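Local coordinates for probable arabinosyltransferase B (Mycobacterium tuberculosis H37Rv, PDB 7BVF), which transfers arabinose units to polymerise the arabinan of arabinogalactan in the mycobacterial cell wall, at residues V130-V135 against L172-P177; W647-Y652 against P731-G736; V917-Y922 against D1056-W1061. One frame throughout, in Å; residues are numbered along the deposited sequence.

Interaction 1 of 3, residues V130-V135 against L172-P177; sequences VVILSV and LRSGFP
S174 reaches across to the backbone of I132, and its OG gives a hydrogen bond to I132 O at 2.8 Å. The hydroxyl does not lie on a lone pair of the carbonyl. It sits above the carbonyl plane, 43° out of it. The OG of S174 is anti to its own backbone N (chi1 159°), which swings it toward the strand. The CG2 methyl of I132 packs against the same serine.

The remaining contacts are apolar or graze the backbone. F176 turns the edge of its ring to V131 and I132. V131 O lies in the ring plane, 3.9 Å from F176 CE2. I132 CG1 is also near that plane, 4.4 Å from F176 CD2, and V130 CG2 comes in obliquely. At the other end, L133 CD2 lies 3.6 Å from L172 O. V135 CG2 meets L172 CD1 at 4.1 Å, their side chains set at a slant to each other.

The touching parts of 130-135 and 172-177 run almost exactly antiparallel, 178° apart. Yet 172-177 is not a strand, and its bond to 130-135 comes from a side chain. The strand is held instead by backbone bonds of L133 with V125 and of V135 with V123. I132 also packs on T157 and A159, and V131 on an apolar side chain of another protein's chain.

I132 and L133 both face V125, which makes a classic beta bulge. It belongs to a two-stranded antiparallel hairpin, here flanked by a loop within the concanavalin-like domain of the arabinosyltransferase.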
ATOM      1  N   VAL A 130      18.191  -4.885  32.938  1.00 29.70           N
ATOM      2  CA  VAL A 130      18.215  -3.951  34.056  1.00 29.70           C
ATOM      3  C   VAL A 130      18.976  -4.597  35.204  1.00 29.70           C
ATOM      4  O   VAL A 130      18.833  -5.797  35.459  1.00 29.70           O
ATOM      5  CB  VAL A 130      16.796  -3.524  34.496  1.00 29.70           C
ATOM      6  CG1 VAL A 130      16.013  -2.979  33.321  1.00 29.70           C
ATOM      7  CG2 VAL A 130      16.047  -4.675  35.123  1.00 29.70           C
ATOM      8  N   VAL A 131      19.811  -3.808  35.876  1.00 33.27           N
ATOM      9  CA  VAL A 131      20.586  -4.303  37.010  1.00 33.27           C
ATOM     10  C   VAL A 131      19.704  -4.168  38.246  1.00 33.27           C
ATOM     11  O   VAL A 131      19.510  -3.071  38.767  1.00 33.27           O
ATOM     12  CB  VAL A 131      21.908  -3.552  37.176  1.00 33.27           C
ATOM     13  CG1 VAL A 131      22.650  -4.066  38.397  1.00 33.27           C
ATOM     14  CG2 VAL A 131      22.757  -3.704  35.936  1.00 33.27           C
ATOM     15  N   ILE A 132      19.162  -5.289  38.716  1.00 32.82           N
ATOM     16  CA  ILE A 132      18.299  -5.253  39.888  1.00 32.82           C
ATOM     17  C   ILE A 132      19.112  -4.950  41.137  1.00 32.82           C
ATOM     18  O   ILE A 132      18.738  -4.094  41.945  1.00 32.82           O
ATOM     19  CB  ILE A 132      17.522  -6.571  40.019  1.00 32.82           C
ATOM     20  CG1 ILE A 132      16.395  -6.615  38.998  1.00 32.82           C
ATOM     21  CG2 ILE A 132      16.952  -6.718  41.394  1.00 32.82           C
ATOM     22  CD1 ILE A 132      15.715  -7.932  38.959  1.00 32.82           C
ATOM     23  N   LEU A 133      20.241  -5.631  41.314  1.00 37.93           N
ATOM     24  CA  LEU A 133      21.091  -5.321  42.458  1.00 37.93           C
ATOM     25  C   LEU A 133      22.541  -5.610  42.106  1.00 37.93           C
ATOM     26  O   LEU A 133      22.830  -6.466  41.271  1.00 37.93           O
ATOM     27  CB  LEU A 133      20.678  -6.114  43.703  1.00 37.93           C
ATOM     28  CG  LEU A 133      21.170  -5.568  45.045  1.00 37.93           C
ATOM     29  CD1 LEU A 133      20.950  -4.072  45.128  1.00 37.93           C
ATOM     30  CD2 LEU A 133      20.500  -6.263  46.203  1.00 37.93           C
ATOM     31  N   SER A 134      23.450  -4.886  42.755  1.00 41.93           N
ATOM     32  CA  SER A 134      24.880  -5.075  42.550  1.00 41.93           C
ATOM     33  C   SER A 134      25.616  -4.696  43.824  1.00 41.93           C
ATOM     34  O   SER A 134      25.336  -3.648  44.412  1.00 41.93           O
ATOM     35  CB  SER A 134      25.388  -4.236  41.374  1.00 41.93           C
ATOM     36  OG  SER A 134      26.786  -4.036  41.461  1.00 41.93           O
ATOM     37  N   VAL A 135      26.545  -5.546  44.246  1.00 47.39           N
ATOM     38  CA  VAL A 135      27.317  -5.344  45.470  1.00 47.39           C
ATOM     39  C   VAL A 135      28.762  -5.767  45.224  1.00 47.39           C
ATOM     40  O   VAL A 135      29.001  -6.836  44.643  1.00 47.39           O
ATOM     41  CB  VAL A 135      26.705  -6.121  46.646  1.00 47.39           C
ATOM     42  CG1 VAL A 135      27.646  -6.129  47.829  1.00 47.39           C
ATOM     43  CG2 VAL A 135      25.383  -5.515  47.050  1.00 47.39           C
ATOM     44  N   LEU A 172      19.844  -3.680  52.130  1.00 56.30           N
ATOM     45  CA  LEU A 172      20.203  -3.894  50.725  1.00 56.30           C
ATOM     46  C   LEU A 172      19.116  -4.655  49.964  1.00 56.30           C
ATOM     47  O   LEU A 172      19.293  -5.793  49.538  1.00 56.30           O
ATOM     48  CB  LEU A 172      21.545  -4.617  50.594  1.00 56.30           C
ATOM     49  CG  LEU A 172      22.792  -3.787  50.872  1.00 56.30           C
ATOM     50  CD1 LEU A 172      24.031  -4.651  50.797  1.00 56.30           C
ATOM     51  CD2 LEU A 172      22.872  -2.650  49.871  1.00 56.30           C
ATOM     52  N   ARG A 173      17.978  -3.997  49.813  1.00 45.59           N
ATOM     53  CA  ARG A 173      16.912  -4.505  48.966  1.00 45.59           C
ATOM     54  C   ARG A 173      16.917  -3.765  47.634  1.00 45.59           C
ATOM     55  O   ARG A 173      17.571  -2.735  47.472  1.00 45.59           O
ATOM     56  CB  ARG A 173      15.554  -4.361  49.654  1.00 45.59           C
ATOM     57  CG  ARG A 173      14.537  -5.390  49.216  1.00 45.59           C
ATOM     58  CD  ARG A 173      13.423  -5.521  50.223  1.00 45.59           C
ATOM     59  NE  ARG A 173      12.556  -6.657  49.927  1.00 45.59           N
ATOM     60  CZ  ARG A 173      11.434  -6.577  49.221  1.00 45.59           C
ATOM     61  NH1 ARG A 173      11.038  -5.413  48.730  1.00 45.59           N
ATOM     62  NH2 ARG A 173      10.707  -7.665  49.006  1.00 45.59           N
ATOM     63  N   SER A 174      16.187  -4.311  46.672  1.00 39.55           N
ATOM     64  CA  SER A 174      16.041  -3.688  45.367  1.00 39.55           C
ATOM     65  C   SER A 174      14.565  -3.482  45.052  1.00 39.55           C
ATOM     66  O   SER A 174      13.690  -3.697  45.895  1.00 39.55           O
ATOM     67  CB  SER A 174      16.700  -4.520  44.280  1.00 39.55           C
ATOM     68  OG  SER A 174      16.138  -4.173  43.029  1.00 39.55           O
ATOM     69  N   GLY A 175      14.290  -3.075  43.817  1.00 37.19           N
ATOM     70  CA  GLY A 175      12.953  -2.644  43.470  1.00 37.19           C
ATOM     71  C   GLY A 175      12.492  -3.018  42.081  1.00 37.19           C
ATOM     72  O   GLY A 175      12.608  -4.174  41.669  1.00 37.19           O
ATOM     73  N   PHE A 176      11.983  -2.028  41.349  1.00 38.22           N
ATOM     74  CA  PHE A 176      11.327  -2.214  40.063  1.00 38.22           C
ATOM     75  C   PHE A 176      10.107  -3.111  40.214  1.00 38.22           C
ATOM     76  O   PHE A 176      10.130  -4.275  39.796  1.00 38.22           O
ATOM     77  CB  PHE A 176      12.304  -2.777  39.033  1.00 38.22           C
ATOM     78  CG  PHE A 176      13.528  -1.934  38.849  1.00 38.22           C
ATOM     79  CD1 PHE A 176      13.430  -0.556  38.811  1.00 38.22           C
ATOM     80  CD2 PHE A 176      14.776  -2.517  38.727  1.00 38.22           C
ATOM     81  CE1 PHE A 176      14.552   0.225  38.646  1.00 38.22           C
ATOM     82  CE2 PHE A 176      15.902  -1.742  38.564  1.00 38.22           C
ATOM     83  CZ  PHE A 176      15.791  -0.369  38.522  1.00 38.22           C
ATOM     84  N   PRO A 177       9.022  -2.606  40.812  1.00 37.54           N
ATOM     85  CA  PRO A 177       7.818  -3.427  41.004  1.00 37.54           C
ATOM     86  C   PRO A 177       7.065  -3.706  39.711  1.00 37.54           C
ATOM     87  O   PRO A 177       5.915  -4.154  39.746  1.00 37.54           O
ATOM     88  CB  PRO A 177       6.965  -2.582  41.963  1.00 37.54           C
ATOM     89  CG  PRO A 177       7.854  -1.461  42.428  1.00 37.54           C
ATOM     90  CD  PRO A 177       8.841  -1.248  41.340  1.00 37.54           C
TER

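Interaction 2 of 3, residues W647-Y652 against P731-G736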
ATOM      1  N   TRP A 647      -1.088 -22.082  -4.510  1.00 23.27           N
ATOM      2  CA  TRP A 647      -0.372 -22.037  -3.242  1.00 23.27           C
ATOM      3  C   TRP A 647       0.841 -22.960  -3.202  1.00 23.27           C
ATOM      4  O   TRP A 647       1.349 -23.379  -4.244  1.00 23.27           O
ATOM      5  CB  TRP A 647      -1.324 -22.343  -2.089  1.00 23.27           C
ATOM      6  CG  TRP A 647      -2.228 -21.189  -1.796  1.00 23.27           C
ATOM      7  CD1 TRP A 647      -3.579 -21.147  -1.961  1.00 23.27           C
ATOM      8  CD2 TRP A 647      -1.843 -19.896  -1.318  1.00 23.27           C
ATOM      9  NE1 TRP A 647      -4.062 -19.912  -1.602  1.00 23.27           N
ATOM     10  CE2 TRP A 647      -3.014 -19.126  -1.206  1.00 23.27           C
ATOM     11  CE3 TRP A 647      -0.620 -19.317  -0.969  1.00 23.27           C
ATOM     12  CZ2 TRP A 647      -3.001 -17.810  -0.757  1.00 23.27           C
ATOM     13  CZ3 TRP A 647      -0.610 -18.009  -0.526  1.00 23.27           C
ATOM     14  CH2 TRP A 647      -1.793 -17.270  -0.423  1.00 23.27           C
ATOM     15  N   TYR A 648       1.311 -23.254  -1.992  1.00 18.21           N
ATOM     16  CA  TYR A 648       2.634 -23.787  -1.685  1.00 18.21           C
ATOM     17  C   TYR A 648       3.144 -24.856  -2.648  1.00 18.21           C
ATOM     18  O   TYR A 648       4.129 -24.621  -3.351  1.00 18.21           O
ATOM     19  CB  TYR A 648       2.586 -24.323  -0.249  1.00 18.21           C
ATOM     20  CG  TYR A 648       3.768 -25.129   0.230  1.00 18.21           C
ATOM     21  CD1 TYR A 648       5.061 -24.657   0.100  1.00 18.21           C
ATOM     22  CD2 TYR A 648       3.578 -26.352   0.851  1.00 18.21           C
ATOM     23  CE1 TYR A 648       6.131 -25.393   0.550  1.00 18.21           C
ATOM     24  CE2 TYR A 648       4.637 -27.091   1.304  1.00 18.21           C
ATOM     25  CZ  TYR A 648       5.913 -26.610   1.152  1.00 18.21           C
ATOM     26  OH  TYR A 648       6.978 -27.348   1.607  1.00 18.21           O
ATOM     27  N   VAL A 649       2.487 -26.010  -2.732  1.00 17.99           N
ATOM     28  CA  VAL A 649       2.937 -27.086  -3.608  1.00 17.99           C
ATOM     29  C   VAL A 649       1.928 -27.382  -4.702  1.00 17.99           C
ATOM     30  O   VAL A 649       2.089 -28.356  -5.443  1.00 17.99           O
ATOM     31  CB  VAL A 649       3.269 -28.364  -2.822  1.00 17.99           C
ATOM     32  CG1 VAL A 649       4.600 -28.231  -2.133  1.00 17.99           C
ATOM     33  CG2 VAL A 649       2.182 -28.662  -1.815  1.00 17.99           C
ATOM     34  N   SER A 650       0.885 -26.575  -4.818  1.00 18.80           N
ATOM     35  CA  SER A 650      -0.077 -26.704  -5.897  1.00 18.80           C
ATOM     36  C   SER A 650       0.364 -25.967  -7.147  1.00 18.80           C
ATOM     37  O   SER A 650      -0.292 -26.082  -8.183  1.00 18.80           O
ATOM     38  CB  SER A 650      -1.439 -26.187  -5.443  1.00 18.80           C
ATOM     39  OG  SER A 650      -1.923 -26.939  -4.349  1.00 18.80           O
ATOM     40  N   SER A 651       1.461 -25.219  -7.069  1.00 18.77           N
ATOM     41  CA  SER A 651       1.976 -24.434  -8.175  1.00 18.77           C
ATOM     42  C   SER A 651       3.092 -25.141  -8.927  1.00 18.77           C
ATOM     43  O   SER A 651       3.739 -24.524  -9.774  1.00 18.77           O
ATOM     44  CB  SER A 651       2.477 -23.089  -7.663  1.00 18.77           C
ATOM     45  OG  SER A 651       3.511 -23.270  -6.716  1.00 18.77           O
ATOM     46  N   TYR A 652       3.337 -26.411  -8.632  1.00 17.52           N
ATOM     47  CA  TYR A 652       4.414 -27.158  -9.272  1.00 17.52           C
ATOM     48  C   TYR A 652       3.948 -27.605 -10.648  1.00 17.52           C
ATOM     49  O   TYR A 652       3.263 -28.619 -10.783  1.00 17.52           O
ATOM     50  CB  TYR A 652       4.816 -28.360  -8.428  1.00 17.52           C
ATOM     51  CG  TYR A 652       5.678 -28.041  -7.233  1.00 17.52           C
ATOM     52  CD1 TYR A 652       5.821 -26.744  -6.777  1.00 17.52           C
ATOM     53  CD2 TYR A 652       6.345 -29.047  -6.557  1.00 17.52           C
ATOM     54  CE1 TYR A 652       6.601 -26.459  -5.684  1.00 17.52           C
ATOM     55  CE2 TYR A 652       7.126 -28.773  -5.466  1.00 17.52           C
ATOM     56  CZ  TYR A 652       7.251 -27.477  -5.032  1.00 17.52           C
ATOM     57  OH  TYR A 652       8.031 -27.195  -3.940  1.00 17.52           O
ATOM     58  N   PRO A 731       8.089 -37.975 -13.033  1.00 19.00           N
ATOM     59  CA  PRO A 731       7.667 -38.764 -11.918  1.00 19.00           C
ATOM     60  C   PRO A 731       7.956 -38.050 -10.620  1.00 19.00           C
ATOM     61  O   PRO A 731       7.783 -38.642  -9.692  1.00 19.00           O
ATOM     62  CB  PRO A 731       8.637 -39.910 -11.842  1.00 19.00           C
ATOM     63  CG  PRO A 731       9.360 -39.805 -13.090  1.00 19.00           C
ATOM     64  CD  PRO A 731       9.440 -38.327 -13.300  1.00 19.00           C
ATOM     65  N   THR A 732       8.158 -36.744 -10.635  1.00 18.80           N
ATOM     66  CA  THR A 732       8.498 -35.952  -9.432  1.00 18.80           C
ATOM     67  C   THR A 732       7.236 -35.532  -8.681  1.00 18.80           C
ATOM     68  O   THR A 732       6.214 -35.973  -8.989  1.00 18.80           O
ATOM     69  CB  THR A 732       9.679 -35.002  -9.683  1.00 18.80           C
ATOM     70  OG1 THR A 732       9.816 -34.058  -8.638  1.00 18.80           O
ATOM     71  CG2 THR A 732       9.641 -34.227 -10.976  1.00 18.80           C
ATOM     72  N   TYR A 733       7.321 -34.644  -7.722  1.00 19.20           N
ATOM     73  CA  TYR A 733       6.157 -34.387  -6.887  1.00 19.20           C
ATOM     74  C   TYR A 733       5.086 -33.583  -7.614  1.00 19.20           C
ATOM     75  O   TYR A 733       5.381 -32.570  -8.252  1.00 19.20           O
ATOM     76  CB  TYR A 733       6.574 -33.653  -5.615  1.00 19.20           C
ATOM     77  CG  TYR A 733       5.435 -33.421  -4.657  1.00 19.20           C
ATOM     78  CD1 TYR A 733       5.009 -34.421  -3.807  1.00 19.20           C
ATOM     79  CD2 TYR A 733       4.779 -32.202  -4.611  1.00 19.20           C
ATOM     80  CE1 TYR A 733       3.969 -34.215  -2.936  1.00 19.20           C
ATOM     81  CE2 TYR A 733       3.737 -31.988  -3.743  1.00 19.20           C
ATOM     82  CZ  TYR A 733       3.336 -32.999  -2.908  1.00 19.20           C
ATOM     83  OH  TYR A 733       2.296 -32.795  -2.039  1.00 19.20           O
ATOM     84  N   SER A 734       3.841 -34.045  -7.504  1.00 19.20           N
ATOM     85  CA  SER A 734       2.659 -33.267  -7.841  1.00 19.20           C
ATOM     86  C   SER A 734       1.540 -33.703  -6.910  1.00 19.20           C
ATOM     87  O   SER A 734       1.615 -34.758  -6.278  1.00 19.20           O
ATOM     88  CB  SER A 734       2.246 -33.441  -9.303  1.00 19.20           C
ATOM     89  OG  SER A 734       2.187 -34.808  -9.659  1.00 19.20           O
ATOM     90  N   ASN A 735       0.497 -32.875  -6.824  1.00 19.55           N
ATOM     91  CA  ASN A 735      -0.608 -33.158  -5.910  1.00 19.55           C
ATOM     92  C   ASN A 735      -1.331 -34.443  -6.293  1.00 19.55           C
ATOM     93  O   ASN A 735      -1.539 -35.327  -5.453  1.00 19.55           O
ATOM     94  CB  ASN A 735      -1.587 -31.987  -5.893  1.00 19.55           C
ATOM     95  CG  ASN A 735      -1.398 -31.090  -4.696  1.00 19.55           C
ATOM     96  OD1 ASN A 735      -0.744 -31.461  -3.725  1.00 19.55           O
ATOM     97  ND2 ASN A 735      -1.975 -29.900  -4.755  1.00 19.55           N
ATOM     98  N   GLY A 736      -1.727 -34.561  -7.558  1.00 18.73           N
ATOM     99  CA  GLY A 736      -2.506 -35.711  -7.978  1.00 18.73           C
ATOM    100  C   GLY A 736      -1.743 -37.015  -7.920  1.00 18.73           C
ATOM    101  O   GLY A 736      -2.329 -38.066  -7.656  1.00 18.73           O
TER
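S650 and Y652, in an irregular turn of the chain, lie 6.5 Å from N735 and S734 respectively, CA to CA, where 731-736 passes from loop into helix. S734 is the N-cap residue of that helix.

The apolar part centres on the ring of Y733. V649 crosses it at about a right angle, with V649 CB 3.8 Å from Y733 CE2. The CG2 methyl of V649 comes about as near to the OH of Y733 as to CE2. Y733 has CG anti to its backbone N (chi1 -177°), which carries the ring out to V649 and Y652. The CD2 atom of Y652 approaches the edge of the Y733 ring, near its plane, at 4.0 Å from Y733 CD2.

The polar part is a single weak hydrogen bond. N735 ND2 donates to S650 OG at 3.0 Å, but the N-H...acceptor angle is only 121°. S650 OG also has a weak hydrogen bond with the backbone N of N296. The serine is thus a modest link between the helix start and a third piece of chain.

The contact is buried. The loop between helices 622-639 and 668-687, from the GT-C family region, meets the start of helix 735-741 and the loop residue Y733 just before it, from the EmbC C-terminal region. Y733 also touches D752, just before strand 753-756.

Interaction 3 of 3, residues V917-Y922 against D1056-W1061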
ATOM      1  N   VAL A 917      25.178 -23.541 -18.416  1.00 28.35           N
ATOM      2  CA  VAL A 917      24.710 -22.383 -17.658  1.00 28.35           C
ATOM      3  C   VAL A 917      24.067 -22.890 -16.375  1.00 28.35           C
ATOM      4  O   VAL A 917      23.228 -23.797 -16.434  1.00 28.35           O
ATOM      5  CB  VAL A 917      23.718 -21.531 -18.472  1.00 28.35           C
ATOM      6  CG1 VAL A 917      23.273 -20.321 -17.679  1.00 28.35           C
ATOM      7  CG2 VAL A 917      24.362 -21.100 -19.770  1.00 28.35           C
ATOM      8  N   PRO A 918      24.434 -22.359 -15.213  1.00 27.03           N
ATOM      9  CA  PRO A 918      23.965 -22.932 -13.948  1.00 27.03           C
ATOM     10  C   PRO A 918      22.471 -22.738 -13.738  1.00 27.03           C
ATOM     11  O   PRO A 918      21.787 -22.016 -14.462  1.00 27.03           O
ATOM     12  CB  PRO A 918      24.775 -22.166 -12.901  1.00 27.03           C
ATOM     13  CG  PRO A 918      25.168 -20.909 -13.575  1.00 27.03           C
ATOM     14  CD  PRO A 918      25.413 -21.287 -14.992  1.00 27.03           C
ATOM     15  N   ASP A 919      21.970 -23.416 -12.708  1.00 29.27           N
ATOM     16  CA  ASP A 919      20.597 -23.277 -12.229  1.00 29.27           C
ATOM     17  C   ASP A 919      20.672 -22.759 -10.798  1.00 29.27           C
ATOM     18  O   ASP A 919      20.704 -23.540  -9.849  1.00 29.27           O
ATOM     19  CB  ASP A 919      19.841 -24.603 -12.277  1.00 29.27           C
ATOM     20  CG  ASP A 919      19.567 -25.077 -13.682  1.00 29.27           C
ATOM     21  OD1 ASP A 919      19.205 -24.242 -14.534  1.00 29.27           O
ATOM     22  OD2 ASP A 919      19.704 -26.292 -13.935  1.00 29.27           O
ATOM     23  N   ASP A 920      20.702 -21.445 -10.638  1.00 31.38           N
ATOM     24  CA  ASP A 920      20.682 -20.862  -9.308  1.00 31.38           C
ATOM     25  C   ASP A 920      19.280 -20.394  -8.953  1.00 31.38           C
ATOM     26  O   ASP A 920      18.491 -20.014  -9.818  1.00 31.38           O
ATOM     27  CB  ASP A 920      21.674 -19.703  -9.175  1.00 31.38           C
ATOM     28  CG  ASP A 920      21.499 -18.637 -10.234  1.00 31.38           C
ATOM     29  OD1 ASP A 920      22.408 -17.793 -10.358  1.00 31.38           O
ATOM     30  OD2 ASP A 920      20.477 -18.634 -10.944  1.00 31.38           O
ATOM     31  N   LEU A 921      18.976 -20.432  -7.659  1.00 28.74           N
ATOM     32  CA  LEU A 921      17.673 -20.023  -7.160  1.00 28.74           C
ATOM     33  C   LEU A 921      17.673 -18.617  -6.593  1.00 28.74           C
ATOM     34  O   LEU A 921      16.665 -17.914  -6.706  1.00 28.74           O
ATOM     35  CB  LEU A 921      17.195 -20.993  -6.077  1.00 28.74           C
ATOM     36  CG  LEU A 921      17.479 -22.473  -6.317  1.00 28.74           C
ATOM     37  CD1 LEU A 921      16.931 -23.290  -5.175  1.00 28.74           C
ATOM     38  CD2 LEU A 921      16.892 -22.934  -7.631  1.00 28.74           C
ATOM     39  N   TYR A 922      18.775 -18.198  -5.983  1.00 31.94           N
ATOM     40  CA  TYR A 922      18.881 -16.876  -5.371  1.00 31.94           C
ATOM     41  C   TYR A 922      19.550 -15.896  -6.331  1.00 31.94           C
ATOM     42  O   TYR A 922      20.587 -15.307  -6.048  1.00 31.94           O
ATOM     43  CB  TYR A 922      19.635 -16.976  -4.050  1.00 31.94           C
ATOM     44  CG  TYR A 922      18.998 -17.961  -3.104  1.00 31.94           C
ATOM     45  CD1 TYR A 922      17.921 -17.591  -2.317  1.00 31.94           C
ATOM     46  CD2 TYR A 922      19.451 -19.267  -3.020  1.00 31.94           C
ATOM     47  CE1 TYR A 922      17.324 -18.486  -1.464  1.00 31.94           C
ATOM     48  CE2 TYR A 922      18.857 -20.171  -2.170  1.00 31.94           C
ATOM     49  CZ  TYR A 922      17.794 -19.773  -1.393  1.00 31.94           C
ATOM     50  OH  TYR A 922      17.193 -20.665  -0.536  1.00 31.94           O
ATOM     51  N   ASP A1056      13.644 -31.397 -10.139  1.00 22.33           N
ATOM     52  CA  ASP A1056      13.456 -29.971 -10.395  1.00 22.33           C
ATOM     53  C   ASP A1056      14.666 -29.229  -9.843  1.00 22.33           C
ATOM     54  O   ASP A1056      14.620 -28.608  -8.783  1.00 22.33           O
ATOM     55  CB  ASP A1056      12.158 -29.473  -9.774  1.00 22.33           C
ATOM     56  CG  ASP A1056      10.937 -29.981 -10.496  1.00 22.33           C
ATOM     57  OD1 ASP A1056      11.030 -30.234 -11.712  1.00 22.33           O
ATOM     58  OD2 ASP A1056       9.876 -30.118  -9.851  1.00 22.33           O
ATOM     59  N   TRP A1057      15.769 -29.294 -10.586  1.00 20.81           N
ATOM     60  CA  TRP A1057      17.016 -28.717 -10.104  1.00 20.81           C
ATOM     61  C   TRP A1057      16.959 -27.200  -9.999  1.00 20.81           C
ATOM     62  O   TRP A1057      17.775 -26.615  -9.283  1.00 20.81           O
ATOM     63  CB  TRP A1057      18.175 -29.128 -11.012  1.00 20.81           C
ATOM     64  CG  TRP A1057      18.304 -30.608 -11.240  1.00 20.81           C
ATOM     65  CD1 TRP A1057      18.360 -31.241 -12.442  1.00 20.81           C
ATOM     66  CD2 TRP A1057      18.416 -31.634 -10.244  1.00 20.81           C
ATOM     67  NE1 TRP A1057      18.489 -32.594 -12.262  1.00 20.81           N
ATOM     68  CE2 TRP A1057      18.526 -32.861 -10.921  1.00 20.81           C
ATOM     69  CE3 TRP A1057      18.426 -31.635  -8.848  1.00 20.81           C
ATOM     70  CZ2 TRP A1057      18.646 -34.072 -10.252  1.00 20.81           C
ATOM     71  CZ3 TRP A1057      18.552 -32.838  -8.189  1.00 20.81           C
ATOM     72  CH2 TRP A1057      18.656 -34.039  -8.889  1.00 20.81           C
ATOM     73  N   ALA A1058      16.020 -26.546 -10.679  1.00 23.62           N
ATOM     74  CA  ALA A1058      15.927 -25.092 -10.666  1.00 23.62           C
ATOM     75  C   ALA A1058      14.740 -24.588  -9.855  1.00 23.62           C
ATOM     76  O   ALA A1058      14.327 -23.438 -10.022  1.00 23.62           O
ATOM     77  CB  ALA A1058      15.854 -24.551 -12.092  1.00 23.62           C
ATOM     78  N   ARG A1059      14.187 -25.419  -8.976  1.00 22.09           N
ATOM     79  CA  ARG A1059      13.039 -25.051  -8.162  1.00 22.09           C
ATOM     80  C   ARG A1059      13.430 -25.026  -6.693  1.00 22.09           C
ATOM     81  O   ARG A1059      14.188 -25.882  -6.228  1.00 22.09           O
ATOM     82  CB  ARG A1059      11.878 -26.020  -8.375  1.00 22.09           C
ATOM     83  CG  ARG A1059      10.548 -25.504  -7.868  1.00 22.09           C
ATOM     84  CD  ARG A1059       9.427 -26.473  -8.175  1.00 22.09           C
ATOM     85  NE  ARG A1059       9.003 -26.423  -9.570  1.00 22.09           N
ATOM     86  CZ  ARG A1059       8.180 -25.506 -10.065  1.00 22.09           C
ATOM     87  NH1 ARG A1059       7.700 -24.554  -9.282  1.00 22.09           N
ATOM     88  NH2 ARG A1059       7.842 -25.537 -11.345  1.00 22.09           N
ATOM     89  N   ASP A1060      12.902 -24.044  -5.969  1.00 25.28           N
ATOM     90  CA  ASP A1060      13.173 -23.861  -4.547  1.00 25.28           C
ATOM     91  C   ASP A1060      11.990 -24.402  -3.755  1.00 25.28           C
ATOM     92  O   ASP A1060      10.923 -23.784  -3.722  1.00 25.28           O
ATOM     93  CB  ASP A1060      13.410 -22.387  -4.233  1.00 25.28           C
ATOM     94  CG  ASP A1060      13.891 -22.162  -2.816  1.00 25.28           C
ATOM     95  OD1 ASP A1060      14.331 -23.136  -2.172  1.00 25.28           O
ATOM     96  OD2 ASP A1060      13.830 -21.009  -2.342  1.00 25.28           O
ATOM     97  N   TRP A1061      12.180 -25.553  -3.114  1.00 20.14           N
ATOM     98  CA  TRP A1061      11.111 -26.183  -2.353  1.00 20.14           C
ATOM     99  C   TRP A1061      10.996 -25.658  -0.930  1.00 20.14           C
ATOM    100  O   TRP A1061       9.911 -25.733  -0.345  1.00 20.14           O
ATOM    101  CB  TRP A1061      11.316 -27.699  -2.315  1.00 20.14           C
ATOM    102  CG  TRP A1061      12.477 -28.126  -1.481  1.00 20.14           C
ATOM    103  CD1 TRP A1061      13.763 -28.275  -1.890  1.00 20.14           C
ATOM    104  CD2 TRP A1061      12.458 -28.460  -0.089  1.00 20.14           C
ATOM    105  NE1 TRP A1061      14.549 -28.681  -0.845  1.00 20.14           N
ATOM    106  CE2 TRP A1061      13.771 -28.801   0.274  1.00 20.14           C
ATOM    107  CE3 TRP A1061      11.457 -28.502   0.887  1.00 20.14           C
ATOM    108  CZ2 TRP A1061      14.110 -29.180   1.567  1.00 20.14           C
ATOM    109  CZ3 TRP A1061      11.797 -28.879   2.168  1.00 20.14           C
ATOM    110  CH2 TRP A1061      13.110 -29.214   2.497  1.00 20.14           C
TER
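L921 buries the largest area here, its two methyls meeting different parts of 1056-1061. CD2 rests on the backbone, 3.5 Å from A1058 C and about as close to A1058 O. It also comes near R1059 N, so this methyl covers a peptide group. CD1 reaches past R1059 to D1060, 3.8 Å from D1060 CB. The CG of L921 is anti to its own carbonyl carbon (chi1 -40°). CD1 continues the chain in extended form, while CD2 branches off toward the A1058-R1059 peptide. L921 and D1060 meet at a slant. Two residues earlier on each segment, D919 CB packs on A1058 CB at 4.0 Å. This is also where the backbones come closest, with CA atoms of D919 and A1058 5.2 Å apart.

The polar contacts across the interface are loose. D1060 OD2 lies 3.8 Å from Y922 OH, too far for a hydrogen bond. The tyrosine ring and the carboxylate are turned 68° apart. D919 and D1060 touch the other segment mainly through CB and CG.

The polar bonds run within 1056-1061 or outward, and several are long or weak. R1059 N bonds to D1056 O at 3.2 Å and closes the turn. The side chains of these residues form a long salt bridge, R1059 NE to D1056 OD2, 3.8 Å. D919 makes a backbone hydrogen bond with R933 in strand 932-935. The R933 side chain gives a weak bond to W1057 O, tying that strand to the turn.

Residues D1056 to R1059 form a type I beta turn. It lies in the connection between the neighbouring antiparallel strands 1046-1053 and 1063-1067, and it joins the mixed sheet to the loop before strand 932-935 in the C-terminal domain.

Interactions 2 and 3 are neighbours, with centres about 16 Å apart. Their shared surface is packing of Y652 and Y648 against R1059 and W1061. Interaction 1 stands apart, its centre about 58 Å from that of interaction 2. Interaction 2 is buried, and joins the GT-C family region to the start of the C-terminal one. It combines aromatic packing with one weak hydrogen bond from an asparagine amide to a serine hydroxyl. Interaction 3 is at the surface, within the C-terminal region, and rests on methyls over backbone and on the carbon atoms of two aspartates. Interaction 1 is partly buried, in the concanavalin-like region, and adds a serine-to-carbonyl hydrogen bond to apolar contacts.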